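Local structure of WbbZ protein (Klebsiella pneumoniae subsp. pneumoniae NTUH-K2044, 6X1L) at residues D155-K158 / Y159-L162; T225-L228 / H229-I232. The protein is functionally uncharacterised but belongs to the polysaccharide pyruvyl transferase family and probably acts on a bacterial surface polysaccharide, perhaps adding pyruvyl groups to sugars. All blocks are in the same frame, centred on the assembly; numbering follows the deposited sequence.

Contact 1. Residues D155-K158 / Y159-L162; sequences DLNK and YLSL
Tyr159 closes the short 3-10 turn 156-158, its backbone N donating to Leu156 O over 3.0 Å. The close-packed part takes in the ring and Leu160. Asp155 O meets the Tyr159 ring edge at CD1, 3.1 Å away, while Lys158 runs beside the tyrosine in the same direction, Lys158 CG 3.6 Å from Tyr159 CE1 and Lys158 CE 3.7 Å from Tyr159 OH. That parallel course begins with Lys158 CG between its backbone N and carbonyl carbon (chi1 69°) and continues through a fully extended chain. Both polar ends finish on one carboxylate: Asp44 takes a salt bridge from Lys158 NZ and a hydrogen bond from Tyr159 OH. Leu160 CG presses within 3.3 Å of Leu156 O, with Leu160 CD2 3.8 Å from Leu156 CG. The looser, solvent side is at the exposed Asn157, where a water bridges the backbone, donating to Asn157 O at 2.9 Å and to Leu160 O at 2.7 Å. The turn belongs to the loop between strands 144-146 and 167-172, and one side of it lies against helix 203-218, with Leu156 and Tyr159 on Ile214 and Leu160 on Glu218, while Asp44 reaches it from helix 33-48.

Contact 2. Residues T225-L228 / H229-I232; sequences TDRL and HVAI
Thr225 and Val230 meet obliquely at the start of helix 228-236, with Thr225 OG1 3.7 Å from Val230 CB, and show how a strand can be turned into a helix within a few residues. The threonine splits its branches between two partners: OG1 stands anti to the backbone N (chi1 -175°) and accepts from Arg227 N at 2.8 Å, making an ST turn, whereas the methyl CG2 rests 3.8 Å from Ala231 CB. Val230 is gripped from a second direction as well, its CG2 lying 3.7 Å from Arg227 CB; the rest of the arginine bends away at chi2 to a salt bridge with Asp190. One residue on, Leu228 slants across two neighbours. Its CG sits over one face of the His229 imidazole, Leu228 CD2 coming 3.9 Å from His229 CE1, and the same CG is 4.0 Å from Ile232 CD1 one helical turn later. His229 NE2 is bound to Asp149, which should fix how the ring presents itself to the leucine.

Two backbone bonds hold the first turn together. Ala231 N donates to Arg227 O at 3.0 Å, and Ile232 N reaches Leu228 O at 2.8 Å. Arg227 is the N-cap residue. The chemistry is thus divided: Thr225 OG1, which also bonds to Cys172 O, satisfies a backbone N-H just before the helix, and hydrocarbon contacts link Thr225 with Val230 and Ala231, and Leu228 with Ile232. The salt bridge to Asp190 holds the end of Arg227 away from the helix start, while the bond to Asp149 probably limits the cost of burying His229.

In the fold
Following the chain from the N terminus, contact 1 comes first, closing a tight turn in the connection from strand 144-146, at the edge of the six-stranded parallel sheet, to strand 167-172, which starts the four-stranded one. Contact 2 follows in series, neither nested in it nor crossing it, where strand 220-225 passes into helix 228-236 on the way to strand 240-243, which runs parallel beside strand 220-225. Helix 203-218 lies between them in sequence, carrying residues that meet contact 1 and leading into the strand that ends at contact 2. The centres are 18 Å apart and the nearest atoms about 7 Å. One contact thus lies within the inter-sheet connection, the other within a beta-alpha-beta unit.

Contact 1. Residues D155-K158 / Y159-L162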
loop_
_atom_site.group_PDB
_atom_site.type_symbol
_atom_site.label_atom_id
_atom_site.label_comp_id
_atom_site.label_asym_id
_atom_site.label_seq_id
_atom_site.Cartn_x
_atom_site.Cartn_y
_atom_site.Cartn_z
ATOM N N ASP A 155 -13.605 -7.670 -8.750
ATOM C CA ASP A 155 -13.155 -8.541 -9.838
ATOM C C ASP A 155 -11.835 -9.185 -9.417
ATOM O O ASP A 155 -10.744 -8.790 -9.837
ATOM C CB ASP A 155 -13.017 -7.749 -11.132
ATOM C CG ASP A 155 -12.684 -8.625 -12.320
ATOM O OD1 ASP A 155 -12.724 -9.867 -12.177
ATOM O OD2 ASP A 155 -12.376 -8.072 -13.396
ATOM N N LEU A 156 -11.957 -10.237 -8.602
ATOM C CA LEU A 156 -10.851 -10.710 -7.777
ATOM C C LEU A 156 -9.639 -11.148 -8.594
ATOM O O LEU A 156 -8.501 -10.967 -8.150
ATOM C CB LEU A 156 -11.336 -11.861 -6.894
ATOM C CG LEU A 156 -10.377 -12.431 -5.849
ATOM C CD1 LEU A 156 -9.986 -11.360 -4.843
ATOM C CD2 LEU A 156 -11.014 -13.621 -5.149
ATOM N N ASN A 157 -9.850 -11.713 -9.782
ATOM C CA ASN A 157 -8.749 -12.371 -10.475
ATOM C C ASN A 157 -7.696 -11.399 -10.992
ATOM O O ASN A 157 -6.568 -11.824 -11.270
ATOM C CB ASN A 157 -9.287 -13.223 -11.623
ATOM C CG ASN A 157 -9.930 -14.505 -11.135
ATOM O OD1 ASN A 157 -11.082 -14.509 -10.707
ATOM N ND2 ASN A 157 -9.182 -15.602 -11.191
ATOM N N LYS A 158 -8.017 -10.115 -11.121
ATOM C CA LYS A 158 -7.017 -9.153 -11.560
ATOM C C LYS A 158 -6.208 -8.575 -10.405
ATOM O O LYS A 158 -5.288 -7.786 -10.645
ATOM C CB LYS A 158 -7.667 -8.023 -12.363
ATOM C CG LYS A 158 -8.537 -7.086 -11.562
ATOM C CD LYS A 158 -9.128 -6.024 -12.472
ATOM C CE LYS A 158 -10.030 -5.076 -11.707
ATOM N NZ LYS A 158 -10.611 -4.044 -12.603
ATOM N N TYR A 159 -6.519 -8.959 -9.167
ATOM C CA TYR A 159 -5.766 -8.542 -7.992
ATOM C C TYR A 159 -4.843 -9.628 -7.455
ATOM O O TYR A 159 -3.963 -9.322 -6.643
ATOM C CB TYR A 159 -6.725 -8.116 -6.872
ATOM C CG TYR A 159 -7.657 -6.988 -7.240
ATOM C CD1 TYR A 159 -8.867 -7.240 -7.886
ATOM C CD2 TYR A 159 -7.343 -5.673 -6.929
ATOM C CE1 TYR A 159 -9.722 -6.213 -8.225
ATOM C CE2 TYR A 159 -8.199 -4.633 -7.261
ATOM C CZ TYR A 159 -9.389 -4.912 -7.908
ATOM O OH TYR A 159 -10.245 -3.887 -8.249
ATOM N N LEU A 160 -5.024 -10.877 -7.876
ATOM C CA LEU A 160 -4.327 -11.996 -7.261
ATOM C C LEU A 160 -2.872 -12.051 -7.707
ATOM O O LEU A 160 -2.541 -11.746 -8.856
ATOM C CB LEU A 160 -5.026 -13.312 -7.609
ATOM C CG LEU A 160 -6.500 -13.424 -7.208
ATOM C CD1 LEU A 160 -7.089 -14.762 -7.642
ATOM C CD2 LEU A 160 -6.677 -13.221 -5.711
ATOM N N SER A 161 -2.001 -12.442 -6.783
ATOM C CA SER A 161 -0.619 -12.749 -7.121
ATOM C C SER A 161 -0.404 -14.227 -7.398
ATOM O O SER A 161 0.585 -14.583 -8.053
ATOM C CB SER A 161 0.316 -12.310 -5.989
ATOM O OG SER A 161 0.159 -13.138 -4.846
ATOM N N LEU A 162 -1.305 -15.086 -6.913
ATOM C CA LEU A 162 -1.204 -16.541 -7.048
ATOM C C LEU A 162 0.048 -17.089 -6.369
ATOM O O LEU A 162 0.547 -18.158 -6.728
ATOM C CB LEU A 162 -1.253 -16.976 -8.516
ATOM C CG LEU A 162 -2.531 -16.596 -9.263
ATOM C CD1 LEU A 162 -2.556 -17.232 -10.647
ATOM C CD2 LEU A 162 -3.752 -17.000 -8.455
HETATM O O HOH W 1 -3.949 -10.727 -10.954
#

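Contact 2. Residues T225-L228 / H229-I232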
loop_
_atom_site.group_PDB
_atom_site.type_symbol
_atom_site.label_atom_id
_atom_site.label_comp_id
_atom_site.label_asym_id
_atom_site.label_seq_id
_atom_site.Cartn_x
_atom_site.Cartn_y
_atom_site.Cartn_z
ATOM N N THR A 225 -9.291 -11.795 12.456
ATOM C CA THR A 225 -9.421 -10.351 12.306
ATOM C C THR A 225 -10.713 -9.842 12.930
ATOM O O THR A 225 -11.690 -10.583 13.074
ATOM C CB THR A 225 -9.360 -9.943 10.827
ATOM O OG1 THR A 225 -9.382 -8.515 10.720
ATOM C CG2 THR A 225 -10.536 -10.524 10.050
ATOM N N ASP A 226 -10.684 -8.562 13.317
ATOM C CA ASP A 226 -11.868 -7.770 13.632
ATOM C C ASP A 226 -12.049 -6.630 12.633
ATOM O O ASP A 226 -12.733 -5.644 12.929
ATOM C CB ASP A 226 -11.792 -7.224 15.061
ATOM C CG ASP A 226 -10.636 -6.237 15.266
ATOM O OD1 ASP A 226 -9.890 -5.957 14.309
ATOM O OD2 ASP A 226 -10.474 -5.732 16.397
ATOM N N ARG A 227 -11.411 -6.741 11.469
ATOM C CA ARG A 227 -11.463 -5.739 10.416
ATOM C C ARG A 227 -12.350 -6.266 9.298
ATOM O O ARG A 227 -12.021 -7.279 8.673
ATOM C CB ARG A 227 -10.060 -5.437 9.884
ATOM C CG ARG A 227 -9.156 -4.700 10.851
ATOM C CD ARG A 227 -9.603 -3.259 11.023
ATOM N NE ARG A 227 -8.522 -2.410 11.516
ATOM C CZ ARG A 227 -8.666 -1.120 11.806
ATOM N NH1 ARG A 227 -9.850 -0.533 11.657
ATOM N NH2 ARG A 227 -7.630 -0.417 12.248
ATOM N N LEU A 228 -13.457 -5.566 9.040
ATOM C CA LEU A 228 -14.491 -6.084 8.147
ATOM C C LEU A 228 -13.917 -6.492 6.796
ATOM O O LEU A 228 -14.125 -7.620 6.334
ATOM C CB LEU A 228 -15.589 -5.037 7.961
ATOM C CG LEU A 228 -16.715 -5.445 7.014
ATOM C CD1 LEU A 228 -17.384 -6.720 7.509
ATOM C CD2 LEU A 228 -17.727 -4.317 6.893
ATOM N N HIS A 229 -13.187 -5.593 6.146
ATOM C CA HIS A 229 -12.787 -5.880 4.778
ATOM C C HIS A 229 -11.565 -6.780 4.687
ATOM O O HIS A 229 -11.340 -7.372 3.629
ATOM C CB HIS A 229 -12.593 -4.572 4.018
ATOM C CG HIS A 229 -13.893 -3.915 3.681
ATOM N ND1 HIS A 229 -14.536 -3.054 4.545
ATOM C CD2 HIS A 229 -14.711 -4.056 2.611
ATOM C CE1 HIS A 229 -15.676 -2.664 4.004
ATOM N NE2 HIS A 229 -15.808 -3.261 2.833
ATOM N N VAL A 230 -10.803 -6.937 5.768
ATOM C CA VAL A 230 -9.891 -8.073 5.849
ATOM C C VAL A 230 -10.683 -9.375 5.836
ATOM O O VAL A 230 -10.373 -10.309 5.086
ATOM C CB VAL A 230 -9.004 -7.969 7.101
ATOM C CG1 VAL A 230 -8.174 -9.239 7.264
ATOM C CG2 VAL A 230 -8.105 -6.743 7.016
ATOM N N ALA A 231 -11.728 -9.450 6.662
ATOM C CA ALA A 231 -12.564 -10.645 6.688
ATOM C C ALA A 231 -13.210 -10.898 5.333
ATOM O O ALA A 231 -13.274 -12.045 4.873
ATOM C CB ALA A 231 -13.627 -10.518 7.780
ATOM N N ILE A 232 -13.687 -9.839 4.675
ATOM C CA ILE A 232 -14.305 -10.000 3.362
ATOM C C ILE A 232 -13.282 -10.488 2.341
ATOM O O ILE A 232 -13.530 -11.450 1.604
ATOM C CB ILE A 232 -14.976 -8.685 2.920
ATOM C CG1 ILE A 232 -16.277 -8.465 3.706
ATOM C CG2 ILE A 232 -15.256 -8.705 1.426
ATOM C CD1 ILE A 232 -16.928 -7.134 3.443
#